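Local atomic coordinates of phosphoribosylformylglycinamidine synthase 2 (Thermus thermophilus, PDB entry 3VIU), a protein that belongs to the PurM-like AIR synthase-related family, holding two pairs of related alpha/beta domains in one chain, and carries bound adenosine-5'-diphosphate and magnesium ion. Residues A[645-649]-A[650-654]; A[374-377]-A[378-382]. One frame throughout, in Å; residues are numbered along the deposited sequence.

Contact 1. Residues A[645-649]-A[650-654]; sequences VREEG and LEALF
V645 and L653 meet at about a right angle, methyl against methyl: CG1 of V645 lies 3.6 Å from CD2 of L653. The valine torsion accounts for this, since chi1 of 62° tucks CG1 into the space flanked by the valine's own N and C atoms and turns it to the short helix 650-653. The other methyl of L653 serves a different neighbour. Its CD1 comes within 3.2 Å of OE1 of E648, whose side chain passes that of the leucine at a slant, so the forked end of L653 is shared between a valine and a carboxylate oxygen. E648 starts out away from the helix and returns because its chain bends at chi2. The same OE1 accepts the backbone N-H of G649 at 2.7 Å, with an N-H...O angle of 160° and the donor 36° out of the carboxylate plane. A652 supplies the third approach: its CB points at the loop, 3.2 Å from O of E647 and 3.7 Å from CB of E647, a close fit of methyl to backbone.

The segment leads from strand 641-644 into helix 650-653, in the AIR synthase-related C-terminal family region. G649 is the N-cap, with backbone angles at which a side chain would collide with the carbonyl O of E648. Its own O takes the N-H of L653 at 3.2 Å, and more weakly that of A652. Beyond the turn, V645 also rests on V697 and T699 of strand 694-699, while L653 reaches P391 of helix 391-399.

Chemically, the contact is mixed: buried methyl groups fill one part, and one carboxylate oxygen, bordering on leucine, would be expected to fix the glycine peptide just where the chain enters the helix.

Contact 2. Residues A[374-377]-A[378-382]; sequences PEVR and RLRET
R377 and E381, one helical turn apart, form a salt bridge across the two halves of the segment. NE of R377 donates to OE1 of E381 at 2.9 Å with an N-H...O angle of 163°, and the oxygen sits at the guanidinium edge, close to its plane. The two flat groups are almost perpendicular (89°), and the nitrogen comes to OE1 from above the carboxylate plane; the contact is single-pronged. The arginine reaches this place fully stretched, CG anti to its own backbone N (chi1 -172°) and the chain extended on to NE. A looser charge pairing joins E375 and R378, which run side by side in the same direction; OE2 of E375 is 4.4 Å from NE of R378, beyond a salt bridge, and its nearer neighbour is CD of R378.

Apolar and face contacts centre on R380. Its chain folds at chi3 and brings one guanidinium face over CA of R377, while NH1 passes 3.8 Å from CG1 of V376. The polar end is engaged elsewhere as well, NH2 with E372 in a salt bridge and NH1 with the carbonyl O of L456.

Backbone bonds follow the alpha-helical i to i+4 pattern: the N-H groups of R378, L379, R380 and E381 go to the O atoms of P374, E375, V376 and R377 respectively. T382 joins the end of the turn through OG1, which donates to O of R378 at 2.7 Å.

The helix 374-380 lies at the protein surface. R380 links it to L456 at the end of helix 451-456 and to H457 just beyond, and L379 shares a backbone hydrogen bond with G589 in the loop between helices 578-584 and 596-611.

How the contacts relate
From the N terminus, the chain reaches contact 2 (374-382) first, after strand 350-356 and helix 357-361. Contact 1 (645-654) follows far along the chain, where strand 641-644 passes into helix 650-653. Each closes only a local turn within a continuous segment; they lie in series, neither nesting nor crossing. The centres of contact 1 and contact 2 are about 26 Å apart. The nearest atoms of contact 1 and contact 2 are about 12 Å apart, so the two do not touch. Contact 2 joins the surface helix 374-380 to helix 451-456 and the 588-590 loop, whereas contact 1 sets its loop and short helix against strand 694-699 and helices 391-399 and 578-584.

Contact 1. Residues A[645-649]-A[650-654]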
loop_
_atom_site.group_PDB
_atom_site.type_symbol
_atom_site.label_atom_id
_atom_site.label_comp_id
_atom_site.label_asym_id
_atom_site.label_seq_id
_atom_site.Cartn_x
_atom_site.Cartn_y
_atom_site.Cartn_z
ATOM N N VAL A 645 5.457 12.999 33.543
ATOM C CA VAL A 645 6.035 11.737 33.127
ATOM C C VAL A 645 6.924 11.330 34.293
ATOM O O VAL A 645 7.852 12.052 34.655
ATOM C CB VAL A 645 6.854 11.884 31.826
ATOM C CG1 VAL A 645 8.018 12.822 32.037
ATOM C CG2 VAL A 645 7.343 10.533 31.375
ATOM N N ARG A 646 6.626 10.179 34.886
ATOM C CA ARG A 646 7.366 9.696 36.048
ATOM C C ARG A 646 8.789 9.231 35.840
ATOM O O ARG A 646 9.568 9.158 36.791
ATOM C CB ARG A 646 6.572 8.596 36.737
ATOM C CG ARG A 646 5.352 9.148 37.408
ATOM C CD ARG A 646 4.606 8.099 38.173
ATOM N NE ARG A 646 3.424 8.684 38.791
ATOM C CZ ARG A 646 2.429 7.980 39.311
ATOM N NH1 ARG A 646 2.472 6.650 39.293
ATOM N NH2 ARG A 646 1.388 8.609 39.831
ATOM N N GLU A 647 9.142 8.911 34.607
ATOM C CA GLU A 647 10.495 8.469 34.347
ATOM C C GLU A 647 11.188 9.478 33.467
ATOM O O GLU A 647 10.630 9.929 32.470
ATOM C CB GLU A 647 10.483 7.121 33.648
ATOM C CG GLU A 647 9.777 6.043 34.423
ATOM C CD GLU A 647 9.540 4.817 33.579
ATOM O OE1 GLU A 647 8.705 4.892 32.651
ATOM O OE2 GLU A 647 10.194 3.785 33.838
ATOM N N GLU A 648 12.395 9.862 33.849
ATOM C CA GLU A 648 13.151 10.789 33.029
ATOM C C GLU A 648 14.089 9.894 32.234
ATOM O O GLU A 648 14.157 8.686 32.474
ATOM C CB GLU A 648 13.932 11.776 33.898
ATOM C CG GLU A 648 13.566 13.229 33.635
ATOM C CD GLU A 648 14.245 13.807 32.401
ATOM O OE1 GLU A 648 14.249 13.130 31.348
ATOM O OE2 GLU A 648 14.768 14.946 32.481
ATOM N N GLY A 649 14.809 10.480 31.290
ATOM C CA GLY A 649 15.704 9.691 30.475
ATOM C C GLY A 649 15.106 9.585 29.091
ATOM O O GLY A 649 13.888 9.610 28.919
ATOM N N LEU A 650 15.971 9.463 28.098
ATOM C CA LEU A 650 15.535 9.372 26.717
ATOM C C LEU A 650 14.537 8.246 26.488
ATOM O O LEU A 650 13.562 8.419 25.769
ATOM C CB LEU A 650 16.751 9.193 25.803
ATOM C CG LEU A 650 17.826 10.272 25.940
ATOM C CD1 LEU A 650 18.966 9.977 24.989
ATOM C CD2 LEU A 650 17.231 11.632 25.645
ATOM N N GLU A 651 14.773 7.095 27.101
ATOM C CA GLU A 651 13.872 5.969 26.918
ATOM C C GLU A 651 12.410 6.315 27.199
ATOM O O GLU A 651 11.518 5.876 26.492
ATOM C CB GLU A 651 14.295 4.798 27.804
ATOM C CG GLU A 651 15.643 4.203 27.453
ATOM C CD GLU A 651 16.022 3.063 28.380
ATOM O OE1 GLU A 651 16.001 3.283 29.611
ATOM O OE2 GLU A 651 16.342 1.954 27.889
ATOM N N ALA A 652 12.162 7.112 28.225
ATOM C CA ALA A 652 10.792 7.458 28.563
ATOM C C ALA A 652 10.219 8.589 27.723
ATOM O O ALA A 652 9.056 8.568 27.364
ATOM C CB ALA A 652 10.692 7.814 30.041
ATOM N N LEU A 653 11.033 9.576 27.399
ATOM C CA LEU A 653 10.525 10.700 26.638
ATOM C C LEU A 653 10.504 10.486 25.122
ATOM O O LEU A 653 9.601 10.981 24.435
ATOM C CB LEU A 653 11.333 11.957 26.992
ATOM C CG LEU A 653 11.418 12.280 28.499
ATOM C CD1 LEU A 653 12.355 13.453 28.735
ATOM C CD2 LEU A 653 10.032 12.590 29.044
ATOM N N PHE A 654 11.461 9.717 24.610
ATOM C CA PHE A 654 11.571 9.493 23.169
ATOM C C PHE A 654 11.705 8.048 22.719
ATOM O O PHE A 654 11.679 7.779 21.522
ATOM C CB PHE A 654 12.770 10.268 22.643
ATOM C CG PHE A 654 12.827 11.674 23.130
ATOM C CD1 PHE A 654 11.989 12.642 22.591
ATOM C CD2 PHE A 654 13.721 12.037 24.132
ATOM C CE1 PHE A 654 12.042 13.958 23.038
ATOM C CE2 PHE A 654 13.785 13.348 24.590
ATOM C CZ PHE A 654 12.942 14.315 24.039
#

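Contact 2. Residues A[374-377]-A[378-382]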
loop_
_atom_site.group_PDB
_atom_site.type_symbol
_atom_site.label_atom_id
_atom_site.label_comp_id
_atom_site.label_asym_id
_atom_site.label_seq_id
_atom_site.Cartn_x
_atom_site.Cartn_y
_atom_site.Cartn_z
ATOM N N PRO A 374 25.330 -11.580 8.145
ATOM C CA PRO A 374 26.004 -11.400 9.433
ATOM C C PRO A 374 26.105 -9.955 9.909
ATOM O O PRO A 374 26.113 -9.694 11.113
ATOM C CB PRO A 374 27.374 -12.057 9.212
ATOM C CG PRO A 374 27.580 -11.942 7.725
ATOM C CD PRO A 374 26.207 -12.268 7.183
ATOM N N GLU A 375 26.171 -9.017 8.972
ATOM C CA GLU A 375 26.274 -7.611 9.345
ATOM C C GLU A 375 24.971 -7.109 9.941
ATOM O O GLU A 375 24.975 -6.240 10.814
ATOM C CB GLU A 375 26.677 -6.757 8.137
ATOM C CG GLU A 375 28.026 -7.167 7.569
ATOM C CD GLU A 375 29.125 -7.200 8.633
ATOM O OE1 GLU A 375 30.055 -8.030 8.500
ATOM O OE2 GLU A 375 29.053 -6.392 9.591
ATOM N N VAL A 376 23.854 -7.647 9.472
ATOM C CA VAL A 376 22.565 -7.252 10.023
ATOM C C VAL A 376 22.516 -7.702 11.487
ATOM O O VAL A 376 22.110 -6.939 12.361
ATOM C CB VAL A 376 21.394 -7.896 9.245
ATOM C CG1 VAL A 376 20.089 -7.690 9.992
ATOM C CG2 VAL A 376 21.304 -7.278 7.857
ATOM N N ARG A 377 22.946 -8.934 11.750
ATOM C CA ARG A 377 22.954 -9.464 13.106
ATOM C C ARG A 377 23.894 -8.626 13.975
ATOM O O ARG A 377 23.527 -8.182 15.065
ATOM C CB ARG A 377 23.404 -10.930 13.094
ATOM C CG ARG A 377 23.278 -11.652 14.439
ATOM C CD ARG A 377 23.675 -13.121 14.321
ATOM N NE ARG A 377 23.453 -13.867 15.558
ATOM C CZ ARG A 377 23.617 -15.184 15.685
ATOM N NH1 ARG A 377 24.006 -15.912 14.645
ATOM N NH2 ARG A 377 23.399 -15.779 16.855
ATOM N N ARG A 378 25.107 -8.405 13.481
ATOM C CA ARG A 378 26.105 -7.623 14.204
ATOM C C ARG A 378 25.511 -6.290 14.671
ATOM O O ARG A 378 25.631 -5.920 15.840
ATOM C CB ARG A 378 27.308 -7.374 13.298
ATOM C CG ARG A 378 28.523 -6.791 13.979
ATOM C CD ARG A 378 29.595 -6.482 12.942
ATOM N NE ARG A 378 30.898 -6.204 13.542
ATOM C CZ ARG A 378 31.111 -5.292 14.489
ATOM N NH1 ARG A 378 30.103 -4.563 14.954
ATOM N NH2 ARG A 378 32.336 -5.108 14.967
ATOM N N LEU A 379 24.863 -5.573 13.755
ATOM C CA LEU A 379 24.252 -4.295 14.096
ATOM C C LEU A 379 23.146 -4.463 15.136
ATOM O O LEU A 379 23.112 -3.739 16.127
ATOM C CB LEU A 379 23.699 -3.611 12.837
ATOM C CG LEU A 379 24.768 -3.028 11.907
ATOM C CD1 LEU A 379 24.142 -2.502 10.620
ATOM C CD2 LEU A 379 25.507 -1.920 12.659
ATOM N N ARG A 380 22.255 -5.429 14.913
ATOM C CA ARG A 380 21.148 -5.685 15.833
ATOM C C ARG A 380 21.602 -6.035 17.253
ATOM O O ARG A 380 20.984 -5.610 18.224
ATOM C CB ARG A 380 20.258 -6.812 15.289
ATOM C CG ARG A 380 19.084 -7.178 16.193
ATOM C CD ARG A 380 18.162 -8.220 15.554
ATOM N NE ARG A 380 18.781 -9.533 15.412
ATOM C CZ ARG A 380 19.087 -10.093 14.244
ATOM N NH1 ARG A 380 18.834 -9.452 13.111
ATOM N NH2 ARG A 380 19.636 -11.297 14.203
ATOM N N GLU A 381 22.677 -6.815 17.363
ATOM C CA GLU A 381 23.202 -7.224 18.656
ATOM C C GLU A 381 24.139 -6.186 19.287
ATOM O O GLU A 381 24.638 -6.385 20.392
ATOM C CB GLU A 381 23.928 -8.569 18.523
ATOM C CG GLU A 381 23.032 -9.712 18.043
ATOM C CD GLU A 381 23.734 -11.067 18.037
ATOM O OE1 GLU A 381 23.062 -12.081 17.756
ATOM O OE2 GLU A 381 24.953 -11.120 18.310
ATOM N N THR A 382 24.391 -5.080 18.596
ATOM C CA THR A 382 25.254 -4.060 19.180
ATOM C C THR A 382 24.518 -3.441 20.369
ATOM O O THR A 382 23.392 -2.973 20.238
ATOM C CB THR A 382 25.585 -2.942 18.183
ATOM O OG1 THR A 382 26.190 -3.508 17.020
ATOM C CG2 THR A 382 26.558 -1.948 18.810
#